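Side-chain contacts in MRNA TRANSPORT REGULATOR Mtr2 (Candida albicans, PDB 1Q42), which takes part in the export of mRNA from the nucleus to the cytoplasm and interacts with Mex67: residues A[31-36]-A[121-126]; A[170-175]-A[180-185]. All coordinates share one frame; numbering follows the deposited sequence.

Interaction 1 (A[31-36]-A[121-126]); sequences PFLKRF and VHFSAK
Aliphatic packing centres on L33, whose two methyls each touch both V121 and F123. The L33 and V121 side chains reach toward each other tip to tip, and L33 CD1 sits between V121 CG1, 4.1 Å away, and F123 CB. The L33 and F123 side chains run past each other in opposite directions, which puts L33 CD2 3.6 Å from F123 CD2, oblique to the CD2-CE2 side of the ring; this methyl also reaches V121 CG1. What brings the ring up beside L33 is its first torsion (chi1 74°), which sets CG between the backbone N and the carbonyl carbon.

The aromatic part is one edge-to-edge meeting: F36 CE2 lies 4.0 Å from F123 CZ, each atom near the plane of the other ring, with no stacking between the two. F36 also rests on I183 and M186, and F123 on V168 and Y108.

As in other NTF2-like folds, helix 29-40 packs on the concave side of the curved sheet, its short segment crossing that of strand 118-129 at -56° with the axes 11.2 Å apart. No hydrogen bond or salt bridge spans the two segments, and all four touching residues are buried; hydrophobic burial and shape therefore hold helix to strand here.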
ATOM      1  N   PRO A  31     -14.244   3.544  -1.430  1.00 33.24           N
ATOM      2  CA  PRO A  31     -13.358   4.699  -1.632  1.00 32.18           C
ATOM      3  C   PRO A  31     -12.096   4.649  -0.772  1.00 29.83           C
ATOM      4  O   PRO A  31     -11.038   5.020  -1.276  1.00 29.40           O
ATOM      5  CB  PRO A  31     -14.229   5.910  -1.252  1.00 33.14           C
ATOM      6  CG  PRO A  31     -15.615   5.419  -1.149  1.00 34.22           C
ATOM      7  CD  PRO A  31     -15.594   3.947  -0.996  1.00 33.97           C
ATOM      8  N   PHE A  32     -12.200   4.194   0.481  1.00 27.89           N
ATOM      9  CA  PHE A  32     -11.025   4.068   1.348  1.00 26.48           C
ATOM     10  C   PHE A  32     -10.004   3.095   0.771  1.00 24.73           C
ATOM     11  O   PHE A  32      -8.817   3.400   0.742  1.00 24.09           O
ATOM     12  CB  PHE A  32     -11.409   3.615   2.760  1.00 26.18           C
ATOM     13  CG  PHE A  32     -10.259   3.014   3.535  1.00 26.91           C
ATOM     14  CD1 PHE A  32      -9.185   3.804   3.931  1.00 28.95           C
ATOM     15  CD2 PHE A  32     -10.253   1.666   3.869  1.00 28.03           C
ATOM     16  CE1 PHE A  32      -8.113   3.256   4.652  1.00 29.79           C
ATOM     17  CE2 PHE A  32      -9.185   1.118   4.589  1.00 27.37           C
ATOM     18  CZ  PHE A  32      -8.119   1.919   4.972  1.00 27.92           C
ATOM     19  N   LEU A  33     -10.469   1.939   0.311  1.00 23.61           N
ATOM     20  CA  LEU A  33      -9.565   0.932  -0.269  1.00 23.17           C
ATOM     21  C   LEU A  33      -8.894   1.441  -1.530  1.00 23.28           C
ATOM     22  O   LEU A  33      -7.709   1.194  -1.752  1.00 21.99           O
ATOM     23  CB  LEU A  33     -10.300  -0.381  -0.557  1.00 22.60           C
ATOM     24  CG  LEU A  33     -10.826  -1.132   0.662  1.00 22.73           C
ATOM     25  CD1 LEU A  33     -11.570  -2.401   0.235  1.00 21.76           C
ATOM     26  CD2 LEU A  33      -9.707  -1.482   1.661  1.00 22.16           C
ATOM     27  N   LYS A  34      -9.647   2.157  -2.357  1.00 24.06           N
ATOM     28  CA  LYS A  34      -9.090   2.712  -3.586  1.00 25.22           C
ATOM     29  C   LYS A  34      -8.022   3.762  -3.292  1.00 25.01           C
ATOM     30  O   LYS A  34      -6.992   3.802  -3.963  1.00 25.20           O
ATOM     31  CB  LYS A  34     -10.204   3.238  -4.487  1.00 26.23           C
ATOM     32  CG  LYS A  34     -10.998   2.097  -5.085  1.00 28.54           C
ATOM     33  CD  LYS A  34     -12.195   2.560  -5.886  1.00 33.00           C
ATOM     34  CE  LYS A  34     -12.601   1.484  -6.884  1.00 35.45           C
ATOM     35  NZ  LYS A  34     -13.962   1.694  -7.429  1.00 38.35           N
ATOM     36  N   ARG A  35      -8.238   4.565  -2.260  1.00 25.66           N
ATOM     37  CA  ARG A  35      -7.250   5.549  -1.831  1.00 25.96           C
ATOM     38  C   ARG A  35      -5.972   4.879  -1.300  1.00 23.97           C
ATOM     39  O   ARG A  35      -4.859   5.307  -1.603  1.00 23.90           O
ATOM     40  CB  ARG A  35      -7.823   6.457  -0.746  1.00 27.63           C
ATOM     41  CG  ARG A  35      -8.660   7.585  -1.267  1.00 31.15           C
ATOM     42  CD  ARG A  35      -8.978   8.618  -0.206  1.00 35.26           C
ATOM     43  NE  ARG A  35     -10.011   8.144   0.713  1.00 38.33           N
ATOM     44  CZ  ARG A  35      -9.843   7.860   2.003  1.00 40.94           C
ATOM     45  NH1 ARG A  35      -8.654   7.975   2.601  1.00 42.68           N
ATOM     46  NH2 ARG A  35     -10.888   7.444   2.710  1.00 41.89           N
ATOM     47  N   PHE A  36      -6.146   3.832  -0.506  1.00 22.66           N
ATOM     48  CA  PHE A  36      -5.017   3.044   0.007  1.00 21.09           C
ATOM     49  C   PHE A  36      -4.183   2.469  -1.146  1.00 19.53           C
ATOM     50  O   PHE A  36      -2.972   2.652  -1.212  1.00 18.26           O
ATOM     51  CB  PHE A  36      -5.538   1.942   0.922  1.00 20.86           C
ATOM     52  CG  PHE A  36      -4.500   0.956   1.315  1.00 22.15           C
ATOM     53  CD1 PHE A  36      -3.497   1.309   2.203  1.00 25.95           C
ATOM     54  CD2 PHE A  36      -4.497  -0.309   0.766  1.00 24.23           C
ATOM     55  CE1 PHE A  36      -2.524   0.393   2.550  1.00 24.57           C
ATOM     56  CE2 PHE A  36      -3.520  -1.227   1.117  1.00 25.69           C
ATOM     57  CZ  PHE A  36      -2.542  -0.870   2.002  1.00 25.60           C
ATOM     58  N   VAL A 121     -11.072  -5.701   7.356  1.00 19.51           N
ATOM     59  CA  VAL A 121     -11.434  -5.725   5.937  1.00 19.92           C
ATOM     60  C   VAL A 121     -10.531  -6.699   5.211  1.00 19.57           C
ATOM     61  O   VAL A 121      -9.311  -6.621   5.339  1.00 19.28           O
ATOM     62  CB  VAL A 121     -11.206  -4.360   5.260  1.00 21.37           C
ATOM     63  CG1 VAL A 121     -11.651  -4.413   3.792  1.00 22.14           C
ATOM     64  CG2 VAL A 121     -11.915  -3.309   5.972  1.00 24.41           C
ATOM     65  N   HIS A 122     -11.126  -7.602   4.440  1.00 19.38           N
ATOM     66  CA  HIS A 122     -10.381  -8.451   3.532  1.00 19.22           C
ATOM     67  C   HIS A 122     -10.671  -7.995   2.115  1.00 18.54           C
ATOM     68  O   HIS A 122     -11.821  -7.763   1.758  1.00 18.94           O
ATOM     69  CB  HIS A 122     -10.814  -9.908   3.706  1.00 19.54           C
ATOM     70  CG  HIS A 122     -10.319 -10.804   2.620  1.00 22.46           C
ATOM     71  ND1 HIS A 122     -11.055 -11.067   1.480  1.00 26.16           N
ATOM     72  CD2 HIS A 122      -9.145 -11.456   2.470  1.00 25.88           C
ATOM     73  CE1 HIS A 122     -10.355 -11.857   0.684  1.00 26.97           C
ATOM     74  NE2 HIS A 122      -9.204 -12.130   1.275  1.00 26.67           N
ATOM     75  N   PHE A 123      -9.638  -7.838   1.297  1.00 17.47           N
ATOM     76  CA  PHE A 123      -9.870  -7.549  -0.100  1.00 18.01           C
ATOM     77  C   PHE A 123      -8.900  -8.301  -0.988  1.00 17.64           C
ATOM     78  O   PHE A 123      -7.857  -8.767  -0.537  1.00 16.63           O
ATOM     79  CB  PHE A 123      -9.891  -6.029  -0.379  1.00 17.36           C
ATOM     80  CG  PHE A 123      -8.542  -5.328  -0.360  1.00 18.13           C
ATOM     81  CD1 PHE A 123      -7.737  -5.307  -1.495  1.00 16.86           C
ATOM     82  CD2 PHE A 123      -8.126  -4.607   0.759  1.00 19.14           C
ATOM     83  CE1 PHE A 123      -6.528  -4.609  -1.499  1.00 18.14           C
ATOM     84  CE2 PHE A 123      -6.909  -3.915   0.753  1.00 18.17           C
ATOM     85  CZ  PHE A 123      -6.122  -3.923  -0.388  1.00 17.32           C
ATOM     86  N   SER A 124      -9.325  -8.481  -2.231  1.00 17.92           N
ATOM     87  CA  SER A 124      -8.526  -9.116  -3.261  1.00 18.17           C
ATOM     88  C   SER A 124      -8.355  -8.094  -4.384  1.00 17.76           C
ATOM     89  O   SER A 124      -9.210  -7.247  -4.579  1.00 17.43           O
ATOM     90  CB  SER A 124      -9.241 -10.369  -3.758  1.00 18.92           C
ATOM     91  OG  SER A 124      -9.427 -11.284  -2.671  1.00 21.59           O
ATOM     92  N   ALA A 125      -7.225  -8.150  -5.066  1.00 17.21           N
ATOM     93  CA  ALA A 125      -6.952  -7.286  -6.218  1.00 17.48           C
ATOM     94  C   ALA A 125      -6.064  -8.039  -7.182  1.00 17.61           C
ATOM     95  O   ALA A 125      -5.545  -9.127  -6.852  1.00 17.35           O
ATOM     96  CB  ALA A 125      -6.265  -5.989  -5.779  1.00 17.13           C
ATOM     97  N   LYS A 126      -5.922  -7.485  -8.378  1.00 17.57           N
ATOM     98  CA  LYS A 126      -4.805  -7.833  -9.256  1.00 17.99           C
ATOM     99  C   LYS A 126      -3.861  -6.652  -9.346  1.00 17.51           C
ATOM    100  O   LYS A 126      -4.279  -5.507  -9.249  1.00 18.10           O
ATOM    101  CB  LYS A 126      -5.233  -8.286 -10.636  1.00 19.60           C
ATOM    102  CG  LYS A 126      -6.231  -7.451 -11.363  1.00 23.04           C
ATOM    103  CD  LYS A 126      -6.908  -8.294 -12.460  1.00 26.02           C
ATOM    104  CE  LYS A 126      -7.884  -7.451 -13.249  1.00 29.12           C
ATOM    105  NZ  LYS A 126      -8.265  -8.074 -14.536  1.00 28.30           N
TER

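Interaction 2 (A[170-175]-A[180-185]); sequences LVVDEN and GEIINS
V172 and I182 meet where the hairpin of strands 164-173 and 183-192 nears its turn, and the I182 side chain can be followed outward. Its CB stands 4.0 Å from V172 CG1 and only a little farther from D173 CB. CG1, set between the backbone N and the carbonyl carbon (chi1 56°), runs on alongside the same valine methyl, and CD1 ends 3.7 Å from V172 CG1, with N175 O rather farther off, at the limit of contact for both CD1 and the CG2 branch. The backbone of the same residue is held too: I182 O accepts D173 N at 2.9 Å in an almost straight bond (172° at the hydrogen), the donor lying somewhat out of the carbonyl plane.

Toward S185 the antiparallel pairing is interrupted by a classic beta bulge, in which N184 and S185 both face V171. V171 O is gripped twice: N184 N comes at 2.8 Å nearly along the C=O axis, whereas S185 N, at 3.3 Å, sits in the carbonyl plane on a lone pair. V171 N returns a bond to S185 O, so V171 and S185 form the hydrogen-bonded pair, and V172 and I183 the non-hydrogen-bonded one next to it.

The two faces differ. L170 CD2 approaches I183 CG2 and V172 CG2 approaches I183 CG1, both at 4.2 Å, on the face over which F32 and F36 of helix 29-40 lie. On the other, S185 OG presses close to V171 CG2, at 3.1 Å. D173 extends its carboxylate across the N184 side chain at about a right angle, the carboxylate and amide planes turned 47° apart, while D173 OD2 makes a salt bridge with K67.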
ATOM      1  N   LEU A 170      -6.701  -5.961   6.435  1.00 17.66           N
ATOM      2  CA  LEU A 170      -6.436  -4.753   7.213  1.00 17.98           C
ATOM      3  C   LEU A 170      -7.291  -4.769   8.484  1.00 18.86           C
ATOM      4  O   LEU A 170      -8.421  -5.261   8.466  1.00 19.86           O
ATOM      5  CB  LEU A 170      -6.841  -3.516   6.398  1.00 18.05           C
ATOM      6  CG  LEU A 170      -6.174  -3.215   5.052  1.00 17.70           C
ATOM      7  CD1 LEU A 170      -6.722  -1.867   4.493  1.00 18.58           C
ATOM      8  CD2 LEU A 170      -4.683  -3.211   5.111  1.00 18.39           C
ATOM      9  N   VAL A 171      -6.759  -4.252   9.577  1.00 19.34           N
ATOM     10  CA  VAL A 171      -7.564  -3.876  10.728  1.00 19.85           C
ATOM     11  C   VAL A 171      -7.410  -2.354  10.841  1.00 20.81           C
ATOM     12  O   VAL A 171      -6.296  -1.852  10.982  1.00 20.28           O
ATOM     13  CB  VAL A 171      -7.116  -4.584  12.007  1.00 20.46           C
ATOM     14  CG1 VAL A 171      -8.042  -4.208  13.160  1.00 21.53           C
ATOM     15  CG2 VAL A 171      -7.098  -6.102  11.805  1.00 19.83           C
ATOM     16  N   VAL A 172      -8.522  -1.632  10.735  1.00 21.96           N
ATOM     17  CA  VAL A 172      -8.512  -0.183  10.556  1.00 23.51           C
ATOM     18  C   VAL A 172      -9.429   0.479  11.565  1.00 25.34           C
ATOM     19  O   VAL A 172     -10.469  -0.062  11.894  1.00 25.19           O
ATOM     20  CB  VAL A 172      -9.011   0.211   9.132  1.00 23.71           C
ATOM     21  CG1 VAL A 172      -8.752   1.692   8.857  1.00 24.43           C
ATOM     22  CG2 VAL A 172      -8.362  -0.656   8.060  1.00 24.13           C
ATOM     23  N   ASP A 173      -9.049   1.656  12.052  1.00 27.23           N
ATOM     24  CA  ASP A 173      -9.918   2.428  12.946  1.00 30.36           C
ATOM     25  C   ASP A 173     -11.230   2.761  12.234  1.00 32.93           C
ATOM     26  O   ASP A 173     -11.240   2.970  11.023  1.00 32.47           O
ATOM     27  CB  ASP A 173      -9.226   3.734  13.373  1.00 30.52           C
ATOM     28  CG  ASP A 173      -8.161   3.529  14.439  1.00 30.06           C
ATOM     29  OD1 ASP A 173      -7.959   2.388  14.903  1.00 29.58           O
ATOM     30  OD2 ASP A 173      -7.467   4.475  14.877  1.00 29.74           O
ATOM     31  N   GLU A 174     -12.316   2.844  13.006  1.00 37.07           N
ATOM     32  CA  GLU A 174     -13.682   3.065  12.496  1.00 40.44           C
ATOM     33  C   GLU A 174     -13.842   4.193  11.473  1.00 42.71           C
ATOM     34  O   GLU A 174     -14.528   4.033  10.455  1.00 43.04           O
ATOM     35  CB  GLU A 174     -14.614   3.398  13.665  1.00 41.85           C
ATOM     36  CG  GLU A 174     -15.332   2.209  14.271  1.00 43.85           C
ATOM     37  CD  GLU A 174     -16.206   2.618  15.439  1.00 46.07           C
ATOM     38  OE1 GLU A 174     -16.016   3.746  15.958  1.00 48.15           O
ATOM     39  OE2 GLU A 174     -17.084   1.818  15.838  1.00 49.15           O
ATOM     40  N   ASN A 175     -13.251   5.344  11.773  1.00 45.44           N
ATOM     41  CA  ASN A 175     -13.439   6.540  10.956  1.00 47.74           C
ATOM     42  C   ASN A 175     -12.512   6.513   9.753  1.00 48.15           C
ATOM     43  O   ASN A 175     -11.394   7.030   9.793  1.00 48.17           O
ATOM     44  CB  ASN A 175     -13.243   7.801  11.798  1.00 48.88           C
ATOM     45  CG  ASN A 175     -14.317   7.953  12.864  1.00 51.48           C
ATOM     46  OD1 ASN A 175     -14.025   8.274  14.020  1.00 54.42           O
ATOM     47  ND2 ASN A 175     -15.567   7.714  12.480  1.00 53.19           N
ATOM     48  N   GLY A 180      -5.823  10.096   7.602  1.00 44.63           N
ATOM     49  CA  GLY A 180      -4.675  10.088   8.498  1.00 42.39           C
ATOM     50  C   GLY A 180      -4.186   8.670   8.770  1.00 39.35           C
ATOM     51  O   GLY A 180      -4.473   7.740   8.008  1.00 38.93           O
ATOM     52  N   GLU A 181      -3.454   8.506   9.863  1.00 36.77           N
ATOM     53  CA  GLU A 181      -2.929   7.201  10.257  1.00 34.17           C
ATOM     54  C   GLU A 181      -4.004   6.390  11.004  1.00 32.05           C
ATOM     55  O   GLU A 181      -4.221   6.567  12.210  1.00 31.49           O
ATOM     56  CB  GLU A 181      -1.648   7.381  11.082  1.00 34.54           C
ATOM     57  CG  GLU A 181      -0.553   8.112  10.299  1.00 35.94           C
ATOM     58  CD  GLU A 181       0.769   8.230  11.042  1.00 38.41           C
ATOM     59  OE1 GLU A 181       1.833   7.937  10.440  1.00 39.85           O
ATOM     60  OE2 GLU A 181       0.753   8.633  12.222  1.00 39.35           O
ATOM     61  N   ILE A 182      -4.659   5.492  10.265  1.00 28.81           N
ATOM     62  CA  ILE A 182      -5.786   4.716  10.769  1.00 26.88           C
ATOM     63  C   ILE A 182      -5.634   3.193  10.675  1.00 24.57           C
ATOM     64  O   ILE A 182      -6.358   2.460  11.348  1.00 24.04           O
ATOM     65  CB  ILE A 182      -7.093   5.145  10.063  1.00 27.42           C
ATOM     66  CG1 ILE A 182      -6.969   5.030   8.544  1.00 27.57           C
ATOM     67  CG2 ILE A 182      -7.480   6.570  10.482  1.00 28.18           C
ATOM     68  CD1 ILE A 182      -8.256   5.191   7.825  1.00 28.83           C
ATOM     69  N   ILE A 183      -4.705   2.708   9.861  1.00 21.94           N
ATOM     70  CA  ILE A 183      -4.522   1.258   9.713  1.00 21.10           C
ATOM     71  C   ILE A 183      -3.639   0.709  10.837  1.00 20.65           C
ATOM     72  O   ILE A 183      -2.478   1.097  10.959  1.00 20.72           O
ATOM     73  CB  ILE A 183      -3.927   0.914   8.332  1.00 19.45           C
ATOM     74  CG1 ILE A 183      -4.851   1.417   7.209  1.00 20.00           C
ATOM     75  CG2 ILE A 183      -3.722  -0.608   8.223  1.00 20.10           C
ATOM     76  CD1 ILE A 183      -4.270   1.345   5.798  1.00 20.56           C
ATOM     77  N   ASN A 184      -4.216  -0.169  11.669  1.00 20.66           N
ATOM     78  CA  ASN A 184      -3.531  -0.830  12.782  1.00 20.85           C
ATOM     79  C   ASN A 184      -2.724  -2.046  12.389  1.00 19.74           C
ATOM     80  O   ASN A 184      -1.740  -2.379  13.032  1.00 18.84           O
ATOM     81  CB  ASN A 184      -4.542  -1.264  13.851  1.00 21.65           C
ATOM     82  CG  ASN A 184      -5.398  -0.104  14.327  1.00 23.60           C
ATOM     83  OD1 ASN A 184      -6.581   0.006  13.969  1.00 26.90           O
ATOM     84  ND2 ASN A 184      -4.789   0.795  15.070  1.00 23.14           N
ATOM     85  N   SER A 185      -3.161  -2.730  11.345  1.00 19.50           N
ATOM     86  CA  SER A 185      -2.428  -3.885  10.839  1.00 19.71           C
ATOM     87  C   SER A 185      -2.690  -4.091   9.359  1.00 19.18           C
ATOM     88  O   SER A 185      -3.784  -3.816   8.881  1.00 18.29           O
ATOM     89  CB  SER A 185      -2.756  -5.156  11.635  1.00 21.06           C
ATOM     90  OG  SER A 185      -4.076  -5.602  11.440  1.00 24.10           O
TER

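In the fold
Interaction 1 is wholly buried and apolar, joining helix 29-40 to strand 118-129 across 84 intervening residues. Interaction 2 is local and only partly buried, and it pairs strands 164-173 and 183-192 through main-chain bonds, with D173, N184 and S185 partly exposed while V172, I182 and I183 are buried. Their centres lie 13 Å apart, yet they belong to the same sheet. V121 O and L170 N, 2.9 Å apart, are probably hydrogen-bonded, linking neighbouring strands, and the helix of interaction 1 also packs against the hairpin of interaction 2 through F32 CE1, 3.7 Å from I182 CD1, and F36 CD1, 3.7 Å from I183 CD1. One apolar layer beneath the helix therefore runs through both contacts.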